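Lithostathine-1-alpha (Homo sapiens, PDB 1QDD) may inhibit spontaneous calcium carbonate precipitation and may also be associated with regeneration of pancreas and brain. Local coordinates at residues D73-I78 against C115-S120; Y24-N29 against V139-N144; V51-Q56 against V97-W102. The protein carries 1 engineered substitution. All blocks are in the same frame, centred on the assembly; numbering follows the deposited sequence. Where two conformers were deposited one is given.

Overall arrangement
All three contacts lie in one C-type lectin fold. Contact 2 pairs the strands near the two ends of the chain, and along the sequence it encloses both others, whose segments alternate. Contacts 1 and 2, with centres 16 Å apart on opposite sides of the chain's centre, share a sheet in which strands 75-78 and 136-143 run parallel as neighbours; V76 CG1 and V139 CG2 meet there at 4.0 Å. Contact 3, about 14 Å from contact 1 and 15 Å from contact 2 between centres, joins two loops. V51 connects it to both, packing on I78 and probably hydrogen bonding to V139. The bound glycan lies beyond contact 2, its NDG sugar about 9 Å from the N144 side chain.

Contact 1. Residues D73-I78 against C115-S120; sequences DFNVWI and CVSLTS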
loop_
_atom_site.group_PDB
_atom_site.type_symbol
_atom_site.label_atom_id
_atom_site.label_comp_id
_atom_site.label_asym_id
_atom_site.label_seq_id
_atom_site.Cartn_x
_atom_site.Cartn_y
_atom_site.Cartn_z
ATOM N N ASP A 73 -5.241 -8.285 12.411
ATOM C CA ASP A 73 -5.911 -8.350 11.118
ATOM C C ASP A 73 -5.376 -9.428 10.181
ATOM O O ASP A 73 -4.197 -9.746 10.208
ATOM C CB ASP A 73 -5.834 -6.978 10.428
ATOM C CG ASP A 73 -6.744 -5.935 11.023
ATOM O OD1 ASP A 73 -6.784 -4.802 10.473
ATOM O OD2 ASP A 73 -7.445 -6.177 12.027
ATOM N N PHE A 74 -6.260 -9.973 9.350
ATOM C CA PHE A 74 -5.895 -11.005 8.387
ATOM C C PHE A 74 -5.564 -10.448 7.005
ATOM O O PHE A 74 -4.824 -11.116 6.281
ATOM C CB PHE A 74 -7.046 -12.027 8.261
ATOM C CG PHE A 74 -7.349 -12.750 9.549
ATOM C CD1 PHE A 74 -8.480 -12.449 10.280
ATOM C CD2 PHE A 74 -6.508 -13.757 9.980
ATOM C CE1 PHE A 74 -8.756 -13.127 11.463
ATOM C CE2 PHE A 74 -6.768 -14.429 11.169
ATOM C CZ PHE A 74 -7.888 -14.098 11.894
ATOM N N ASN A 75 -6.185 -9.355 6.608
ATOM C CA ASN A 75 -6.050 -8.776 5.271
ATOM C C ASN A 75 -5.820 -7.275 5.346
ATOM O O ASN A 75 -6.466 -6.589 6.134
ATOM C CB ASN A 75 -7.314 -8.974 4.425
ATOM C CG ASN A 75 -7.498 -10.402 3.969
ATOM O OD1 ASN A 75 -6.854 -10.861 3.038
ATOM N ND2 ASN A 75 -8.329 -11.124 4.715
ATOM N N VAL A 76 -4.852 -6.761 4.588
ATOM C CA VAL A 76 -4.504 -5.341 4.572
ATOM C C VAL A 76 -4.461 -4.841 3.126
ATOM O O VAL A 76 -3.738 -5.434 2.308
ATOM C CB VAL A 76 -3.158 -5.063 5.269
ATOM C CG1 VAL A 76 -2.795 -3.585 5.239
ATOM C CG2 VAL A 76 -3.175 -5.560 6.717
ATOM N N TRP A 77 -5.151 -3.773 2.787
ATOM C CA TRP A 77 -5.131 -3.276 1.403
ATOM C C TRP A 77 -3.802 -2.654 0.960
ATOM O O TRP A 77 -3.126 -1.946 1.708
ATOM C CB TRP A 77 -6.175 -2.166 1.241
ATOM C CG TRP A 77 -7.638 -2.432 1.225
ATOM C CD1 TRP A 77 -8.586 -1.796 1.980
ATOM C CD2 TRP A 77 -8.351 -3.362 0.402
ATOM N NE1 TRP A 77 -9.834 -2.275 1.675
ATOM C CE2 TRP A 77 -9.721 -3.244 0.712
ATOM C CE3 TRP A 77 -7.954 -4.299 -0.561
ATOM C CZ2 TRP A 77 -10.696 -4.017 0.080
ATOM C CZ3 TRP A 77 -8.933 -5.049 -1.195
ATOM C CH2 TRP A 77 -10.286 -4.912 -0.860
ATOM N N ILE A 78 -3.481 -2.917 -0.310
ATOM C CA ILE A 78 -2.405 -2.257 -1.049
ATOM C C ILE A 78 -3.054 -1.642 -2.299
ATOM O O ILE A 78 -4.210 -1.910 -2.612
ATOM C CB ILE A 78 -1.185 -3.109 -1.349
ATOM C CG1 ILE A 78 -1.518 -4.295 -2.262
ATOM C CG2 ILE A 78 -0.543 -3.595 -0.049
ATOM C CD1 ILE A 78 -0.304 -5.085 -2.726
ATOM N N CYS A 115 -9.399 -6.176 -6.536
ATOM C CA CYS A 115 -8.564 -5.359 -5.662
ATOM C C CYS A 115 -7.645 -6.309 -4.910
ATOM O O CYS A 115 -7.938 -7.518 -4.829
ATOM C CB CYS A 115 -9.384 -4.504 -4.705
ATOM S SG CYS A 115 -10.199 -3.093 -5.512
ATOM N N VAL A 116 -6.498 -5.863 -4.411
ATOM C CA VAL A 116 -5.491 -6.722 -3.811
ATOM C C VAL A 116 -5.157 -6.416 -2.356
ATOM O O VAL A 116 -4.985 -5.255 -1.957
ATOM C CB VAL A 116 -4.199 -6.644 -4.664
ATOM C CG1 VAL A 116 -3.104 -7.559 -4.116
ATOM C CG2 VAL A 116 -4.495 -7.015 -6.111
ATOM N N SER A 117 -5.072 -7.496 -1.562
ATOM C CA SER A 117 -4.666 -7.387 -0.161
ATOM C C SER A 117 -3.436 -8.231 0.139
ATOM O O SER A 117 -3.163 -9.255 -0.512
ATOM C CB SER A 117 -5.813 -7.830 0.746
ATOM O OG SER A 117 -6.132 -9.193 0.572
ATOM N N LEU A 118 -2.717 -7.865 1.198
ATOM C CA LEU A 118 -1.658 -8.654 1.816
ATOM C C LEU A 118 -2.260 -9.608 2.863
ATOM O O LEU A 118 -3.175 -9.198 3.592
ATOM C CB LEU A 118 -0.659 -7.761 2.536
ATOM C CG LEU A 118 0.062 -6.704 1.696
ATOM C CD1 LEU A 118 0.811 -5.719 2.590
ATOM C CD2 LEU A 118 1.004 -7.339 0.692
ATOM N N THR A 119 -1.750 -10.817 2.966
ATOM C CA THR A 119 -2.343 -11.815 3.859
ATOM C C THR A 119 -1.460 -12.096 5.072
ATOM O O THR A 119 -0.245 -12.287 4.986
ATOM C CB THR A 119 -2.650 -13.118 3.088
ATOM O OG1 THR A 119 -1.438 -13.649 2.557
ATOM C CG2 THR A 119 -3.633 -12.891 1.948
ATOM N N SER A 120 -2.107 -12.178 6.245
ATOM C CA SER A 120 -1.390 -12.517 7.474
ATOM C C SER A 120 -0.796 -13.920 7.500
ATOM O O SER A 120 0.271 -14.109 8.092
ATOM C CB SER A 120 -2.281 -12.339 8.703
ATOM O OG SER A 120 -3.332 -13.273 8.762
HETATM O O HOH W 1 -4.422 -14.389 6.285
#
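The indole of W77 presents its benzo edge to the facing strand: V116 O lies at that edge, near the ring plane, 3.4 Å from W77 CE3, while C115 CB packs obliquely against W77 CZ3 at 3.6 Å. C115 SG, in a disulfide with C132, stands 5.5 Å from the centroid of the W77 six-membered ring and 33° off its normal, an oblique sulfur-aromatic contact. N75 and S117 share the W77 face of the sheet. S117 OG donates to N75 OD1 at 3.1 Å, coming in 30° out of the amide carbonyl plane; its torsion (chi1 64°), which sets OG between the backbone N and the carbonyl carbon, turns the hydroxyl toward that amide. On the face carrying V76 and L118, the L118 side chain meets that of I78 at about a right angle, with I78 CG2 3.6 Å from L118 CG. At the far end S120 OG meets the F74 ring at its edge, 3.4 Å from F74 CD2, and a water links this hydroxyl to F74 O. Antiparallel backbone bonds set the register, V76 and L118 forming the hydrogen-bonded pair. This two-stranded unit belongs to the C-type lectin sheet: strand 136-143 flanks 75-78, strand 127-130 flanks 115-119, and helix 56-68 covers V76 and L118 through I66.

Contact 2. Residues Y24-N29 against V139-N144; sequences YCYYFN and VCKFKN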
loop_
_atom_site.group_PDB
_atom_site.type_symbol
_atom_site.label_atom_id
_atom_site.label_comp_id
_atom_site.label_asym_id
_atom_site.label_seq_id
_atom_site.Cartn_x
_atom_site.Cartn_y
_atom_site.Cartn_z
ATOM N N TYR A 24 10.272 8.272 1.035
ATOM C CA TYR A 24 8.826 8.289 1.219
ATOM C C TYR A 24 8.512 7.998 2.686
ATOM O O TYR A 24 9.342 7.485 3.448
ATOM C CB TYR A 24 8.154 7.251 0.311
ATOM C CG TYR A 24 8.072 7.679 -1.141
ATOM C CD1 TYR A 24 9.154 7.557 -1.998
ATOM C CD2 TYR A 24 6.892 8.182 -1.655
ATOM C CE1 TYR A 24 9.077 7.985 -3.313
ATOM C CE2 TYR A 24 6.783 8.594 -2.977
ATOM C CZ TYR A 24 7.891 8.491 -3.789
ATOM O OH TYR A 24 7.788 8.906 -5.107
ATOM N N CYS A 25 7.301 8.358 3.103
ATOM C CA CYS A 25 6.771 8.109 4.445
ATOM C C CYS A 25 5.577 7.156 4.329
ATOM O O CYS A 25 4.807 7.235 3.375
ATOM C CB CYS A 25 6.333 9.393 5.140
ATOM S SG CYS A 25 7.594 10.680 5.264
ATOM N N TYR A 26 5.491 6.239 5.293
ATOM C CA TYR A 26 4.480 5.185 5.280
ATOM C C TYR A 26 3.750 5.041 6.608
ATOM O O TYR A 26 4.381 5.265 7.653
ATOM C CB TYR A 26 5.203 3.847 5.017
ATOM C CG TYR A 26 5.958 3.659 3.730
ATOM C CD1 TYR A 26 7.183 4.307 3.514
ATOM C CD2 TYR A 26 5.511 2.806 2.722
ATOM C CE1 TYR A 26 7.903 4.154 2.350
ATOM C CE2 TYR A 26 6.237 2.641 1.553
ATOM C CZ TYR A 26 7.424 3.307 1.375
ATOM O OH TYR A 26 8.187 3.168 0.229
ATOM N N TYR A 27 2.501 4.587 6.599
ATOM C CA TYR A 27 1.821 4.294 7.862
ATOM C C TYR A 27 0.706 3.279 7.645
ATOM O O TYR A 27 0.091 3.202 6.583
ATOM C CB TYR A 27 1.245 5.519 8.570
ATOM C CG TYR A 27 0.268 6.342 7.772
ATOM C CD1 TYR A 27 -1.094 6.130 7.863
ATOM C CD2 TYR A 27 0.703 7.330 6.896
ATOM C CE1 TYR A 27 -2.000 6.872 7.118
ATOM C CE2 TYR A 27 -0.180 8.090 6.160
ATOM C CZ TYR A 27 -1.529 7.862 6.282
ATOM O OH TYR A 27 -2.421 8.620 5.544
ATOM N N PHE A 28 0.436 2.480 8.674
ATOM C CA PHE A 28 -0.627 1.491 8.726
ATOM C C PHE A 28 -1.829 2.088 9.463
ATOM O O PHE A 28 -1.662 2.667 10.559
ATOM C CB PHE A 28 -0.150 0.221 9.440
ATOM C CG PHE A 28 -1.227 -0.796 9.720
ATOM C CD1 PHE A 28 -1.608 -1.055 11.031
ATOM C CD2 PHE A 28 -1.864 -1.487 8.708
ATOM C CE1 PHE A 28 -2.595 -1.983 11.321
ATOM C CE2 PHE A 28 -2.845 -2.410 8.988
ATOM C CZ PHE A 28 -3.218 -2.664 10.293
ATOM N N ASN A 29 -3.012 2.073 8.903
ATOM C CA ASN A 29 -4.253 2.572 9.499
ATOM C C ASN A 29 -5.187 1.387 9.740
ATOM O O ASN A 29 -5.574 0.697 8.786
ATOM C CB ASN A 29 -4.887 3.607 8.567
ATOM C CG ASN A 29 -6.025 4.404 9.148
ATOM O OD1 ASN A 29 -6.380 5.524 8.704
ATOM N ND2 ASN A 29 -6.688 3.872 10.149
ATOM N N VAL A 139 -2.432 0.433 4.201
ATOM C CA VAL A 139 -1.164 1.143 4.321
ATOM C C VAL A 139 -1.124 2.270 3.276
ATOM O O VAL A 139 -1.399 2.029 2.099
ATOM C CB VAL A 139 0.065 0.240 4.120
ATOM C CG1 VAL A 139 1.384 1.009 4.145
ATOM C CG2 VAL A 139 0.125 -0.873 5.163
ATOM N N CYS A 140 -0.751 3.476 3.691
ATOM C CA CYS A 140 -0.551 4.628 2.819
ATOM C C CYS A 140 0.937 4.953 2.633
ATOM O O CYS A 140 1.762 4.670 3.489
ATOM C CB CYS A 140 -1.243 5.892 3.349
ATOM S SG CYS A 140 -3.019 5.837 3.657
ATOM N N LYS A 141 1.257 5.561 1.495
ATOM C CA LYS A 141 2.601 5.994 1.113
ATOM C C LYS A 141 2.533 7.420 0.564
ATOM O O LYS A 141 1.680 7.693 -0.284
ATOM C CB LYS A 141 3.173 5.031 0.059
ATOM C CG LYS A 141 4.513 5.377 -0.583
ATOM C CD LYS A 141 4.907 4.343 -1.627
ATOM C CE LYS A 141 6.180 4.665 -2.384
ATOM N NZ LYS A 141 6.481 3.568 -3.368
ATOM N N PHE A 142 3.396 8.319 1.028
ATOM C CA PHE A 142 3.397 9.698 0.527
ATOM C C PHE A 142 4.828 10.229 0.484
ATOM O O PHE A 142 5.697 9.852 1.256
ATOM C CB PHE A 142 2.482 10.607 1.329
ATOM C CG PHE A 142 2.838 10.905 2.750
ATOM C CD1 PHE A 142 3.634 11.995 3.086
ATOM C CD2 PHE A 142 2.362 10.113 3.780
ATOM C CE1 PHE A 142 3.946 12.268 4.402
ATOM C CE2 PHE A 142 2.673 10.382 5.095
ATOM C CZ PHE A 142 3.468 11.459 5.417
ATOM N N LYS A 143 5.044 11.135 -0.488
ATOM C CA LYS A 143 6.379 11.684 -0.693
ATOM C C LYS A 143 6.662 12.737 0.377
ATOM O O LYS A 143 5.908 13.653 0.646
ATOM C CB LYS A 143 6.665 12.288 -2.065
ATOM C CG LYS A 143 8.079 12.798 -2.297
ATOM C CD LYS A 143 9.196 11.780 -2.366
ATOM C CE LYS A 143 10.563 12.450 -2.206
ATOM N NZ LYS A 143 10.766 12.949 -0.821
ATOM N N ASN A 144 7.785 12.452 1.000
ATOM C CA ASN A 144 8.565 13.285 1.832
ATOM C C ASN A 144 9.578 12.695 2.744
ATOM O O ASN A 144 9.490 11.843 3.608
ATOM C CB ASN A 144 7.881 14.559 2.363
ATOM C CG ASN A 144 8.826 15.532 1.608
ATOM O OD1 ASN A 144 9.358 15.175 0.545
ATOM N ND2 ASN A 144 9.046 16.668 2.216
HETATM O O HOH W 2 11.637 9.724 3.932
#
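Extended torsions carry K141 across Y24 and Y26: with CG anti to the backbone N (chi1 174°) and the chain straight beyond it, the lysine lies alongside Y26 with CG over a face of that ring, pointing the same way, and reaches one face of Y24. Y27 and F142 instead hold their rings between backbone N and carbonyl carbon, which lays each ring over the cysteine opposite it in the neighbouring strand. The motif is the antiparallel pairing of strands near the two ends of the chain that closes the C-type lectin fold. C25 with F142 and Y27 with C140 are its hydrogen-bonded pairs, and the bond from C25 N to F142 O (2.9 Å) is nearly straight at 175°. On the K141 side, K141 CE sits over one face of the Y24 ring, with K141 NZ 4.8 Å from the Y24 centroid in a cation-pi contact; in the conformer modelled here, one of two, K143 CD lies over the opposite face. The K141 ammonium also forms a salt bridge with E58, whose carboxylate accepts the Y26 hydroxyl, so one carboxylate oxygen of helix 56-68 is shared by both side chains. The other side of the sheet carries the cysteines, each with its CB over a ring. C25, bonded to C14, covers F142; C140, bonded to C42, covers Y27. These two rings cross at about a right angle, and F142 CE2 lies in the plane of the Y27 ring at its edge, 3.8 Å from Y27 CE2.

Contact 3. Residues V51-Q56 against V97-W102; sequences VSVLTQ and VSYKSW
Neither segment is regular in backbone, and they come together at one point of closest approach, where L54 CA and Y99 CA are 5.2 Å apart. From there Y99 does most of the touching. Its first torsion is trans (chi1 177°), which swings the ring out from the chain along residues 53-56, and one face lies against the T55-Q56 peptide. T55 C stands over the ring centre, and Q56 CA makes a CH-pi contact 4.0 Å from the Y99 centroid. V53 reaches the same ring obliquely: its side chain runs beside that of Y99, pointing the same way, with V53 CG1 at 3.9 Å from Y99 CD1. The Q56 chain crosses the tyrosine at a slant, its CB near Y99 CE2 and its CG near the hydroxyl oxygen. In C-type lectin terms, the contact brings the turn leading into helix 56-68 against the long loop region between strands 90-91 and 115-119. T55 is the N-cap of that helix, its OG1 accepting from the backbone N of E58. S98 OG donates a hydrogen bond to L54 O, 2.9 Å; the hydroxyl lies in the carbonyl plane on a lone pair, with a C=O...donor angle of 122°. Two waters add indirect links. One donates to V53 O and to Y99 O; the other, donating to L54 O at 3.1 Å and to S98 O, gives the L54 carbonyl oxygen a second donor in addition to the serine.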
loop_
_atom_site.group_PDB
_atom_site.type_symbol
_atom_site.label_atom_id
_atom_site.label_comp_id
_atom_site.label_asym_id
_atom_site.label_seq_id
_atom_site.Cartn_x
_atom_site.Cartn_y
_atom_site.Cartn_z
ATOM N N VAL A 51 -0.392 2.155 -0.692
ATOM C CA VAL A 51 0.993 1.820 -0.996
ATOM C C VAL A 51 1.144 1.095 -2.322
ATOM O O VAL A 51 0.394 0.178 -2.646
ATOM C CB VAL A 51 1.614 1.039 0.185
ATOM C CG1 VAL A 51 0.979 -0.315 0.427
ATOM C CG2 VAL A 51 3.120 0.884 0.044
ATOM N N SER A 52 2.197 1.461 -3.055
ATOM C CA SER A 52 2.666 0.769 -4.246
ATOM C C SER A 52 3.955 0.033 -3.863
ATOM O O SER A 52 4.837 0.654 -3.259
ATOM C CB SER A 52 2.985 1.680 -5.420
ATOM O OG SER A 52 1.891 2.441 -5.849
ATOM N N VAL A 53 4.039 -1.255 -4.097
ATOM C CA VAL A 53 5.187 -2.096 -3.719
ATOM C C VAL A 53 5.985 -2.382 -4.989
ATOM O O VAL A 53 5.543 -3.182 -5.817
ATOM C CB VAL A 53 4.727 -3.383 -3.026
ATOM C CG1 VAL A 53 5.907 -4.206 -2.540
ATOM C CG2 VAL A 53 3.773 -3.093 -1.864
ATOM N N LEU A 54 7.105 -1.679 -5.128
ATOM C CA LEU A 54 7.848 -1.706 -6.383
ATOM C C LEU A 54 9.103 -2.517 -6.396
ATOM O O LEU A 54 9.669 -2.728 -7.488
ATOM C CB LEU A 54 8.128 -0.236 -6.776
ATOM C CG LEU A 54 6.872 0.653 -6.761
ATOM C CD1 LEU A 54 7.189 2.102 -7.088
ATOM C CD2 LEU A 54 5.820 0.128 -7.727
ATOM N N THR A 55 9.574 -3.019 -5.272
ATOM C CA THR A 55 10.760 -3.863 -5.169
ATOM C C THR A 55 10.524 -4.887 -4.054
ATOM O O THR A 55 9.670 -4.640 -3.165
ATOM C CB THR A 55 12.055 -3.099 -4.827
ATOM O OG1 THR A 55 11.897 -2.516 -3.518
ATOM C CG2 THR A 55 12.442 -2.023 -5.827
ATOM N N GLN A 56 11.307 -5.942 -4.012
ATOM C CA GLN A 56 11.238 -6.923 -2.932
ATOM C C GLN A 56 11.571 -6.262 -1.604
ATOM O O GLN A 56 10.912 -6.549 -0.580
ATOM C CB GLN A 56 12.197 -8.075 -3.216
ATOM C CG GLN A 56 12.004 -9.304 -2.327
ATOM C CD GLN A 56 12.982 -10.390 -2.764
ATOM O OE1 GLN A 56 13.810 -10.860 -1.997
ATOM N NE2 GLN A 56 12.971 -10.725 -4.049
ATOM N N VAL A 97 4.284 -1.594 -12.851
ATOM C CA VAL A 97 4.305 -2.843 -12.089
ATOM C C VAL A 97 5.661 -3.505 -12.299
ATOM O O VAL A 97 5.900 -4.337 -13.184
ATOM C CB VAL A 97 3.153 -3.774 -12.484
ATOM C CG1 VAL A 97 3.128 -5.032 -11.617
ATOM C CG2 VAL A 97 1.821 -3.058 -12.378
ATOM N N SER A 98 6.607 -3.165 -11.430
ATOM C CA SER A 98 7.988 -3.623 -11.503
ATOM C C SER A 98 8.309 -4.798 -10.598
ATOM O O SER A 98 9.427 -5.322 -10.539
ATOM C CB SER A 98 8.942 -2.464 -11.183
ATOM O OG SER A 98 8.578 -1.803 -9.984
ATOM N N TYR A 99 7.335 -5.198 -9.779
ATOM C CA TYR A 99 7.419 -6.280 -8.810
ATOM C C TYR A 99 6.071 -6.985 -8.620
ATOM O O TYR A 99 5.024 -6.320 -8.650
ATOM C CB TYR A 99 7.893 -5.729 -7.459
ATOM C CG TYR A 99 7.978 -6.716 -6.319
ATOM C CD1 TYR A 99 7.072 -6.701 -5.267
ATOM C CD2 TYR A 99 8.977 -7.683 -6.287
ATOM C CE1 TYR A 99 7.144 -7.615 -4.235
ATOM C CE2 TYR A 99 9.037 -8.626 -5.288
ATOM C CZ TYR A 99 8.127 -8.572 -4.247
ATOM O OH TYR A 99 8.219 -9.495 -3.226
ATOM N N LYS A 100 6.074 -8.297 -8.437
ATOM C CA LYS A 100 4.837 -9.029 -8.130
ATOM C C LYS A 100 5.125 -10.062 -7.042
ATOM O O LYS A 100 6.224 -10.600 -6.922
ATOM C CB LYS A 100 4.226 -9.675 -9.359
ATOM C CG LYS A 100 5.035 -10.794 -9.991
ATOM C CD LYS A 100 4.316 -11.342 -11.222
ATOM C CE LYS A 100 5.110 -12.461 -11.868
ATOM N NZ LYS A 100 6.357 -11.946 -12.499
ATOM N N SER A 101 4.096 -10.355 -6.241
ATOM C CA SER A 101 4.237 -11.332 -5.157
ATOM C C SER A 101 2.943 -12.080 -4.878
ATOM O O SER A 101 2.448 -12.084 -3.746
ATOM C CB SER A 101 4.735 -10.589 -3.911
ATOM O OG SER A 101 5.224 -11.519 -2.956
ATOM N N TRP A 102 2.360 -12.693 -5.891
ATOM C CA TRP A 102 1.103 -13.423 -5.751
ATOM C C TRP A 102 1.249 -14.650 -4.865
ATOM O O TRP A 102 2.203 -15.424 -4.989
ATOM C CB TRP A 102 0.583 -13.804 -7.134
ATOM C CG TRP A 102 0.213 -12.644 -8.001
ATOM C CD1 TRP A 102 0.859 -12.245 -9.145
ATOM C CD2 TRP A 102 -0.888 -11.754 -7.832
ATOM N NE1 TRP A 102 0.213 -11.169 -9.688
ATOM C CE2 TRP A 102 -0.863 -10.840 -8.913
ATOM C CE3 TRP A 102 -1.928 -11.643 -6.894
ATOM C CZ2 TRP A 102 -1.811 -9.836 -9.056
ATOM C CZ3 TRP A 102 -2.871 -10.646 -7.061
ATOM C CH2 TRP A 102 -2.809 -9.745 -8.140
HETATM O O HOH W 3 4.986 -3.519 -8.609
HETATM O O HOH W 4 11.685 -4.784 -8.634
#